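FACT complex subunit POB3 (PDB 4KHB) probably acts within the FACT complex as a histone chaperone that reorganises nucleosomes during transcription, replication and repair, this N-terminal part pairing with Spt16. Local coordinates at residues E8-I13 against D76-E81; S47-A52 against N92-N97; V150-G155 against V166-A171. One frame throughout, in Å; residues are numbered along the deposited sequence.

Contact 1 of 3, residues E8-I13 against D76-E81; sequences ESFDHI and DGFQQE
F10 and I13 pack on F78 where the two sheets of the N-terminal PH-like domain meet: strand 8-11 edges the four-stranded sheet, the chain turns a corner at H12, and I13 opens the strand that pairs with 72-78 in the other sheet. The aromatic part is a T-shaped pair. F78 directs its edge toward the face of F10, with ring centroids 5.5 Å apart and planes at 73°, and F78 CE1 comes to 3.7 Å from F10 CG. The aliphatic part is a CH-pi contact from I13, whose CD1 stands 3.7 Å from the centroid of the F78 ring and 11° off its normal. A chi1 of -55° puts I13 CG1 beside its own N, from where CD1 reaches over the F78 ring while CG2 runs toward D76 O. F78 therefore meets one partner at its edge and the other over a face. Replacing F78 by an alanine is likely to deprive I13 CD1 of the ring it lies over and F10 of its edge-on partner, and to open a gap beneath helix 83-92, whose L86 also touches both phenylalanines. R85 of that helix adds a cation-pi contact to F10 and a salt bridge to E8.

The backbone contributes steric fit. G77 and F78 both face Y61 in a G1 beta bulge, and G77 has positive phi. A side chain on G77 would point toward segment 8-13, its CB clashing with H12 O at 2.6 Å. The same glycine's carbonyl carbon C lies 3.6 Å from I13 CD1.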
loop_
_atom_site.group_PDB
_atom_site.type_symbol
_atom_site.label_atom_id
_atom_site.label_comp_id
_atom_site.label_asym_id
_atom_site.label_seq_id
_atom_site.Cartn_x
_atom_site.Cartn_y
_atom_site.Cartn_z
ATOM N N GLU H 8 -19.559 -19.692 7.642
ATOM C CA GLU H 8 -18.296 -19.447 8.324
ATOM C C GLU H 8 -18.194 -17.971 8.668
ATOM O O GLU H 8 -18.216 -17.113 7.781
ATOM C CB GLU H 8 -17.107 -19.867 7.463
ATOM C CG GLU H 8 -16.926 -21.368 7.327
ATOM C CD GLU H 8 -16.420 -21.999 8.609
ATOM O OE1 GLU H 8 -15.884 -21.260 9.461
ATOM O OE2 GLU H 8 -16.544 -23.231 8.759
ATOM N N SER H 9 -18.088 -17.675 9.957
ATOM C CA SER H 9 -18.126 -16.292 10.410
ATOM C C SER H 9 -16.793 -15.893 11.020
ATOM O O SER H 9 -16.105 -16.714 11.631
ATOM C CB SER H 9 -19.263 -16.090 11.415
ATOM O OG SER H 9 -19.342 -14.739 11.823
ATOM N N PHE H 10 -16.437 -14.624 10.859
ATOM C CA PHE H 10 -15.180 -14.105 11.376
ATOM C C PHE H 10 -15.440 -12.723 11.957
ATOM O O PHE H 10 -16.092 -11.890 11.322
ATOM C CB PHE H 10 -14.129 -14.030 10.266
ATOM C CG PHE H 10 -13.726 -15.370 9.717
ATOM C CD1 PHE H 10 -14.428 -15.954 8.670
ATOM C CD2 PHE H 10 -12.644 -16.051 10.256
ATOM C CE1 PHE H 10 -14.051 -17.192 8.167
ATOM C CE2 PHE H 10 -12.262 -17.284 9.760
ATOM C CZ PHE H 10 -12.965 -17.857 8.714
ATOM N N ASP H 11 -14.940 -12.483 13.164
ATOM C CA ASP H 11 -15.231 -11.236 13.858
ATOM C C ASP H 11 -14.089 -10.230 13.771
ATOM O O ASP H 11 -12.944 -10.600 13.505
ATOM C CB ASP H 11 -15.575 -11.521 15.322
ATOM C CG ASP H 11 -17.069 -11.629 15.556
ATOM O OD1 ASP H 11 -17.815 -10.777 15.027
ATOM O OD2 ASP H 11 -17.498 -12.564 16.263
ATOM N N HIS H 12 -14.421 -8.958 13.989
ATOM C CA HIS H 12 -13.437 -7.876 14.034
ATOM C C HIS H 12 -12.695 -7.698 12.710
ATOM O O HIS H 12 -11.465 -7.619 12.684
ATOM C CB HIS H 12 -12.447 -8.073 15.187
ATOM C CG HIS H 12 -11.826 -6.800 15.671
ATOM N ND1 HIS H 12 -12.569 -5.753 16.171
ATOM C CD2 HIS H 12 -10.533 -6.402 15.720
ATOM C CE1 HIS H 12 -11.760 -4.763 16.510
ATOM N NE2 HIS H 12 -10.519 -5.133 16.247
ATOM N N ILE H 13 -13.445 -7.624 11.615
ATOM C CA ILE H 13 -12.849 -7.499 10.291
ATOM C C ILE H 13 -13.154 -6.127 9.684
ATOM O O ILE H 13 -14.286 -5.646 9.762
ATOM C CB ILE H 13 -13.353 -8.613 9.348
ATOM C CG1 ILE H 13 -13.102 -9.993 9.967
ATOM C CG2 ILE H 13 -12.703 -8.494 7.974
ATOM C CD1 ILE H 13 -11.640 -10.276 10.281
ATOM N N ASP H 76 -9.090 -7.040 6.146
ATOM C CA ASP H 76 -7.997 -7.300 7.083
ATOM C C ASP H 76 -8.498 -7.309 8.529
ATOM O O ASP H 76 -9.573 -6.785 8.829
ATOM C CB ASP H 76 -6.812 -6.335 6.889
ATOM C CG ASP H 76 -7.172 -4.884 7.145
ATOM O OD1 ASP H 76 -8.362 -4.582 7.377
ATOM O OD2 ASP H 76 -6.253 -4.036 7.115
ATOM N N GLY H 77 -7.707 -7.904 9.418
ATOM C CA GLY H 77 -8.079 -8.042 10.814
ATOM C C GLY H 77 -8.195 -9.506 11.191
ATOM O O GLY H 77 -8.529 -9.844 12.329
ATOM N N PHE H 78 -7.903 -10.382 10.236
ATOM C CA PHE H 78 -7.905 -11.813 10.504
ATOM C C PHE H 78 -6.712 -12.180 11.377
ATOM O O PHE H 78 -5.699 -11.476 11.394
ATOM C CB PHE H 78 -7.852 -12.613 9.203
ATOM C CG PHE H 78 -9.092 -12.500 8.363
ATOM C CD1 PHE H 78 -10.198 -13.299 8.623
ATOM C CD2 PHE H 78 -9.138 -11.620 7.292
ATOM C CE1 PHE H 78 -11.340 -13.205 7.844
ATOM C CE2 PHE H 78 -10.275 -11.521 6.506
ATOM C CZ PHE H 78 -11.377 -12.314 6.782
ATOM N N GLN H 79 -6.831 -13.286 12.101
ATOM C CA GLN H 79 -5.704 -13.804 12.860
ATOM C C GLN H 79 -4.950 -14.799 11.992
ATOM O O GLN H 79 -5.509 -15.346 11.041
ATOM C CB GLN H 79 -6.184 -14.474 14.151
ATOM C CG GLN H 79 -6.958 -13.540 15.071
ATOM C CD GLN H 79 -6.083 -12.938 16.150
ATOM O OE1 GLN H 79 -5.438 -13.655 16.915
ATOM N NE2 GLN H 79 -6.052 -11.611 16.216
ATOM N N GLN H 80 -3.675 -15.012 12.308
ATOM C CA GLN H 80 -2.835 -15.937 11.557
ATOM C C GLN H 80 -3.425 -17.348 11.560
ATOM O O GLN H 80 -3.265 -18.103 10.599
ATOM C CB GLN H 80 -1.417 -15.950 12.144
ATOM C CG GLN H 80 -0.413 -16.794 11.363
ATOM C CD GLN H 80 1.021 -16.563 11.807
ATOM O OE1 GLN H 80 1.399 -16.903 12.928
ATOM N NE2 GLN H 80 1.826 -15.981 10.927
ATOM N N GLU H 81 -4.113 -17.689 12.646
ATOM C CA GLU H 81 -4.733 -19.000 12.806
ATOM C C GLU H 81 -5.909 -19.210 11.847
ATOM O O GLU H 81 -6.345 -20.345 11.620
ATOM C CB GLU H 81 -5.185 -19.183 14.264
ATOM C CG GLU H 81 -6.691 -19.325 14.465
ATOM C CD GLU H 81 -7.134 -18.962 15.870
ATOM O OE1 GLU H 81 -7.996 -19.673 16.428
ATOM O OE2 GLU H 81 -6.625 -17.959 16.412
#

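Contact 2 of 3, residues S47-A52 against N92-N97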
loop_
_atom_site.group_PDB
_atom_site.type_symbol
_atom_site.label_atom_id
_atom_site.label_comp_id
_atom_site.label_asym_id
_atom_site.label_seq_id
_atom_site.Cartn_x
_atom_site.Cartn_y
_atom_site.Cartn_z
ATOM N N SER H 47 -20.378 -15.552 -8.115
ATOM C CA SER H 47 -20.121 -15.445 -9.546
ATOM C C SER H 47 -19.066 -14.390 -9.893
ATOM O O SER H 47 -18.467 -14.447 -10.969
ATOM C CB SER H 47 -21.430 -15.183 -10.294
ATOM O OG SER H 47 -22.007 -13.955 -9.900
ATOM N N ASN H 48 -18.836 -13.435 -8.994
ATOM C CA ASN H 48 -17.788 -12.435 -9.208
ATOM C C ASN H 48 -16.569 -12.624 -8.304
ATOM O O ASN H 48 -15.857 -11.662 -8.011
ATOM C CB ASN H 48 -18.335 -11.011 -9.050
ATOM C CG ASN H 48 -17.521 -9.979 -9.822
ATOM O OD1 ASN H 48 -16.687 -10.327 -10.659
ATOM N ND2 ASN H 48 -17.767 -8.707 -9.545
ATOM N N ILE H 49 -16.336 -13.850 -7.850
ATOM C CA ILE H 49 -15.133 -14.139 -7.075
ATOM C C ILE H 49 -14.134 -14.888 -7.960
ATOM O O ILE H 49 -14.314 -16.072 -8.255
ATOM C CB ILE H 49 -15.452 -14.943 -5.788
ATOM C CG1 ILE H 49 -16.330 -14.111 -4.847
ATOM C CG2 ILE H 49 -14.172 -15.358 -5.079
ATOM C CD1 ILE H 49 -16.705 -14.814 -3.553
ATOM N N GLY H 50 -13.090 -14.182 -8.387
ATOM C CA GLY H 50 -12.123 -14.724 -9.327
ATOM C C GLY H 50 -10.805 -15.167 -8.720
ATOM O O GLY H 50 -10.099 -16.004 -9.296
ATOM N N GLY H 51 -10.466 -14.608 -7.561
ATOM C CA GLY H 51 -9.210 -14.934 -6.910
ATOM C C GLY H 51 -9.066 -14.322 -5.529
ATOM O O GLY H 51 -9.838 -13.438 -5.149
ATOM N N ALA H 52 -8.074 -14.787 -4.776
ATOM C CA ALA H 52 -7.888 -14.332 -3.402
ATOM C C ALA H 52 -6.434 -14.419 -2.953
ATOM O O ALA H 52 -5.737 -15.392 -3.256
ATOM C CB ALA H 52 -8.780 -15.125 -2.460
ATOM N N ASN H 92 -13.358 -24.924 -1.560
ATOM C CA ASN H 92 -14.574 -25.733 -1.633
ATOM C C ASN H 92 -15.789 -24.993 -2.199
ATOM O O ASN H 92 -16.611 -25.585 -2.895
ATOM C CB ASN H 92 -14.922 -26.328 -0.264
ATOM C CG ASN H 92 -13.889 -27.326 0.225
ATOM O OD1 ASN H 92 -13.035 -27.784 -0.534
ATOM N ND2 ASN H 92 -13.978 -27.684 1.499
ATOM N N TRP H 93 -15.901 -23.702 -1.890
ATOM C CA TRP H 93 -17.046 -22.902 -2.322
ATOM C C TRP H 93 -16.786 -22.046 -3.562
ATOM O O TRP H 93 -17.653 -21.923 -4.430
ATOM C CB TRP H 93 -17.533 -22.009 -1.173
ATOM C CG TRP H 93 -18.212 -22.763 -0.063
ATOM C CD1 TRP H 93 -18.636 -24.059 -0.095
ATOM C CD2 TRP H 93 -18.539 -22.267 1.245
ATOM N NE1 TRP H 93 -19.213 -24.399 1.107
ATOM C CE2 TRP H 93 -19.164 -23.318 1.947
ATOM C CE3 TRP H 93 -18.363 -21.039 1.890
ATOM C CZ2 TRP H 93 -19.613 -23.176 3.263
ATOM C CZ3 TRP H 93 -18.808 -20.903 3.197
ATOM C CH2 TRP H 93 -19.428 -21.963 3.866
ATOM N N TYR H 94 -15.597 -21.459 -3.648
ATOM C CA TYR H 94 -15.345 -20.431 -4.653
ATOM C C TYR H 94 -14.425 -20.888 -5.789
ATOM O O TYR H 94 -14.090 -20.093 -6.673
ATOM C CB TYR H 94 -14.793 -19.163 -3.984
ATOM C CG TYR H 94 -15.652 -18.650 -2.838
ATOM C CD1 TYR H 94 -17.028 -18.846 -2.831
ATOM C CD2 TYR H 94 -15.084 -17.977 -1.763
ATOM C CE1 TYR H 94 -17.811 -18.388 -1.789
ATOM C CE2 TYR H 94 -15.862 -17.511 -0.715
ATOM C CZ TYR H 94 -17.225 -17.722 -0.736
ATOM O OH TYR H 94 -18.014 -17.269 0.298
ATOM N N SER H 95 -14.023 -22.159 -5.759
ATOM C CA SER H 95 -13.133 -22.719 -6.780
ATOM C C SER H 95 -11.867 -21.879 -6.904
ATOM O O SER H 95 -11.372 -21.642 -8.010
ATOM C CB SER H 95 -13.838 -22.834 -8.138
ATOM O OG SER H 95 -14.978 -23.672 -8.060
ATOM N N THR H 96 -11.349 -21.432 -5.763
ATOM C CA THR H 96 -10.204 -20.534 -5.749
ATOM C C THR H 96 -9.156 -20.953 -4.723
ATOM O O THR H 96 -9.490 -21.326 -3.594
ATOM C CB THR H 96 -10.650 -19.094 -5.412
ATOM O OG1 THR H 96 -11.691 -18.680 -6.308
ATOM C CG2 THR H 96 -9.487 -18.135 -5.526
ATOM N N ASN H 97 -7.888 -20.887 -5.118
ATOM C CA ASN H 97 -6.790 -21.096 -4.185
ATOM C C ASN H 97 -6.451 -19.784 -3.486
ATOM O O ASN H 97 -6.177 -18.779 -4.147
ATOM C CB ASN H 97 -5.560 -21.669 -4.904
ATOM C CG ASN H 97 -5.802 -23.067 -5.453
ATOM O OD1 ASN H 97 -6.410 -23.907 -4.791
ATOM N ND2 ASN H 97 -5.322 -23.323 -6.665
HETATM O O HOH W 1 -6.517 -17.292 -6.333
#
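A classic beta bulge, with G50 and G51 both facing L66, lies at the near end of strand 51-56, and the loop leaving helix 83-92 passes beside it on the way to strand 98-100 of the same sheet. The touching backbones run only 24° apart, in keeping with the parallel pairing of those strands that follows. I49 covers one face of Y94: its CD1 stands 3.8 Å from the centroid of the Y94 ring and 4° off the normal, almost exactly above the centre. The Y94 OH is hydrogen-bonded to A27 O; separately, the backbone carbonyl accepts T96 OG1 at 2.8 Å from Y94 O, the donor lying above the carbonyl plane. That bond spans S95, where phi turns positive after the helix. With chi1 at -54°, OG1 sits beside the N of T96 and CG2 is sent to the other segment, 3.5 Å from G51 CA. Further on, one water donates to N97 O at 2.7 Å and weakly accepts A52 N. The threonine thus divides its work: its hydroxyl stabilises its own turn, its methyl packs on the backbone of G51 and A52, and direct attraction between the segments is essentially apolar.

Contact 3 of 3, residues V150-G155 against V166-A171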
loop_
_atom_site.group_PDB
_atom_site.type_symbol
_atom_site.label_atom_id
_atom_site.label_comp_id
_atom_site.label_asym_id
_atom_site.label_seq_id
_atom_site.Cartn_x
_atom_site.Cartn_y
_atom_site.Cartn_z
ATOM N N VAL H 150 0.581 9.617 -10.776
ATOM C CA VAL H 150 -0.692 8.995 -10.431
ATOM C C VAL H 150 -1.304 9.781 -9.282
ATOM O O VAL H 150 -0.768 9.791 -8.171
ATOM C CB VAL H 150 -0.520 7.519 -10.023
ATOM C CG1 VAL H 150 -1.863 6.906 -9.672
ATOM C CG2 VAL H 150 0.139 6.734 -11.139
ATOM N N GLU H 151 -2.426 10.439 -9.554
ATOM C CA GLU H 151 -3.023 11.362 -8.594
ATOM C C GLU H 151 -4.295 10.828 -7.950
ATOM O O GLU H 151 -5.057 10.077 -8.565
ATOM C CB GLU H 151 -3.295 12.723 -9.246
ATOM C CG GLU H 151 -2.356 13.065 -10.392
ATOM C CD GLU H 151 -2.483 14.510 -10.828
ATOM O OE1 GLU H 151 -1.866 14.880 -11.848
ATOM O OE2 GLU H 151 -3.192 15.278 -10.146
ATOM N N PHE H 152 -4.514 11.227 -6.701
ATOM C CA PHE H 152 -5.684 10.798 -5.953
ATOM C C PHE H 152 -6.526 11.993 -5.524
ATOM O O PHE H 152 -6.034 13.122 -5.463
ATOM C CB PHE H 152 -5.247 9.984 -4.736
ATOM C CG PHE H 152 -4.331 8.846 -5.074
ATOM C CD1 PHE H 152 -4.846 7.630 -5.500
ATOM C CD2 PHE H 152 -2.954 8.993 -4.979
ATOM C CE1 PHE H 152 -4.005 6.577 -5.819
ATOM C CE2 PHE H 152 -2.108 7.947 -5.298
ATOM C CZ PHE H 152 -2.633 6.736 -5.716
ATOM N N ALA H 153 -7.797 11.741 -5.227
ATOM C CA ALA H 153 -8.699 12.783 -4.748
ATOM C C ALA H 153 -9.226 12.415 -3.373
ATOM O O ALA H 153 -10.370 11.975 -3.245
ATOM C CB ALA H 153 -9.853 12.973 -5.716
ATOM N N PRO H 154 -8.390 12.585 -2.339
ATOM C CA PRO H 154 -8.806 12.209 -0.987
ATOM C C PRO H 154 -9.862 13.165 -0.448
ATOM O O PRO H 154 -10.635 12.796 0.436
ATOM C CB PRO H 154 -7.510 12.329 -0.183
ATOM C CG PRO H 154 -6.724 13.372 -0.907
ATOM C CD PRO H 154 -7.021 13.135 -2.362
ATOM N N GLY H 155 -9.885 14.384 -0.980
ATOM C CA GLY H 155 -10.794 15.408 -0.503
ATOM C C GLY H 155 -11.772 15.857 -1.570
ATOM O O GLY H 155 -12.986 15.834 -1.365
ATOM N N VAL H 166 -14.542 12.049 -9.112
ATOM C CA VAL H 166 -14.159 10.775 -8.501
ATOM C C VAL H 166 -13.597 10.993 -7.096
ATOM O O VAL H 166 -12.958 12.012 -6.829
ATOM C CB VAL H 166 -13.106 10.042 -9.373
ATOM C CG1 VAL H 166 -12.695 8.716 -8.748
ATOM C CG2 VAL H 166 -13.644 9.813 -10.779
ATOM N N LYS H 167 -13.855 10.050 -6.192
ATOM C CA LYS H 167 -13.291 10.122 -4.848
ATOM C C LYS H 167 -12.433 8.915 -4.461
ATOM O O LYS H 167 -12.778 7.767 -4.751
ATOM C CB LYS H 167 -14.390 10.279 -3.796
ATOM C CG LYS H 167 -13.925 11.052 -2.573
ATOM C CD LYS H 167 -14.868 10.884 -1.400
ATOM C CE LYS H 167 -14.260 11.479 -0.144
ATOM N NZ LYS H 167 -15.188 11.409 1.012
ATOM N N SER H 168 -11.320 9.192 -3.789
ATOM C CA SER H 168 -10.378 8.161 -3.361
ATOM C C SER H 168 -10.635 8.013 -1.863
ATOM O O SER H 168 -10.055 8.742 -1.054
ATOM C CB SER H 168 -8.945 8.586 -3.692
ATOM O OG SER H 168 -8.804 8.883 -5.071
ATOM N N LYS H 169 -11.494 7.064 -1.497
ATOM C CA LYS H 169 -11.749 6.741 -0.092
ATOM C C LYS H 169 -10.611 6.013 0.634
ATOM O O LYS H 169 -10.374 6.268 1.818
ATOM C CB LYS H 169 -13.077 5.986 0.059
ATOM C CG LYS H 169 -14.122 6.393 -0.974
ATOM C CD LYS H 169 -15.333 5.468 -0.984
ATOM C CE LYS H 169 -16.272 5.801 -2.145
ATOM N NZ LYS H 169 -16.305 4.743 -3.191
ATOM N N LYS H 170 -9.916 5.110 -0.051
ATOM C CA LYS H 170 -8.824 4.380 0.593
ATOM C C LYS H 170 -7.582 5.249 0.758
ATOM O O LYS H 170 -6.767 5.016 1.651
ATOM C CB LYS H 170 -8.474 3.102 -0.175
ATOM C CG LYS H 170 -9.558 2.035 -0.162
ATOM C CD LYS H 170 -9.085 0.773 -0.872
ATOM C CE LYS H 170 -10.112 -0.340 -0.749
ATOM N NZ LYS H 170 -9.696 -1.584 -1.453
ATOM N N ALA H 171 -7.435 6.248 -0.105
ATOM C CA ALA H 171 -6.332 7.191 0.014
ATOM C C ALA H 171 -6.513 8.090 1.232
ATOM O O ALA H 171 -5.539 8.588 1.797
ATOM C CB ALA H 171 -6.210 8.027 -1.251
#
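A153 and S168 join the two segments at the point where the backbones come nearest, P154 CA and S168 CA being 4.9 Å apart. Near the end of strand 147-152, A153 uses both of its backbone polar groups on one residue. S168 N donates to A153 O at 3.0 Å with an N-H...O angle of 169°, although the donor stands well above the carbonyl plane. A153 N in turn donates to S168 OG, also at 3.0 Å, with an angle of 166°. The serine hydroxyl thus replaces a backbone carbonyl as acceptor; chi1 of -56° sets OG beside the serine's own N, so that both atoms address A153. E136, just before strand 137-144, accepts S168 OG at its backbone carbonyl and A171 N at its OE1.

Strand 147-152 is the middle member of a three-stranded antiparallel sheet in the second PH-like domain, and V166-A171 belongs to the long connection leading to strand 177-184, part of which (156-164) is not modelled. F152 lies with S168 OG at its ring edge, and F152 CB is 3.7 Å from that oxygen. A171 comes up beside it, its CB 4.1 Å from F152 CB. M41 of the SPT16D chain packs on F152, K170 and A171, and R99 of the same chain on P154, so both segments take part in the heterodimer interface. K170 NZ reaches a salt bridge with D16 of the first domain. The extended chain of K167 runs past the carbonyls of A153 and P154, its CG 3.7 Å from A153 O, while A153 CB approaches V166 O to 3.4 Å, although V166 is poorly ordered.

Contacts 1 and 2 belong to the first PH-like domain and contact 3 to the second. Contacts 1 and 2 have centres 18 Å apart and do not touch, though their nearest atoms approach to about 4 Å; their segments alternate along the chain, and both reach the five-stranded sheet. Helix 83-92 links them, with I89 touching F10 of contact 1 and Y94 of contact 2. Contact 3 follows later in sequence, on the other side of the chain's centre, 27 Å and 29 Å from contacts 1 and 2 between centres. SPT16D touches the segments of contact 3 but none of those of contacts 1 and 2.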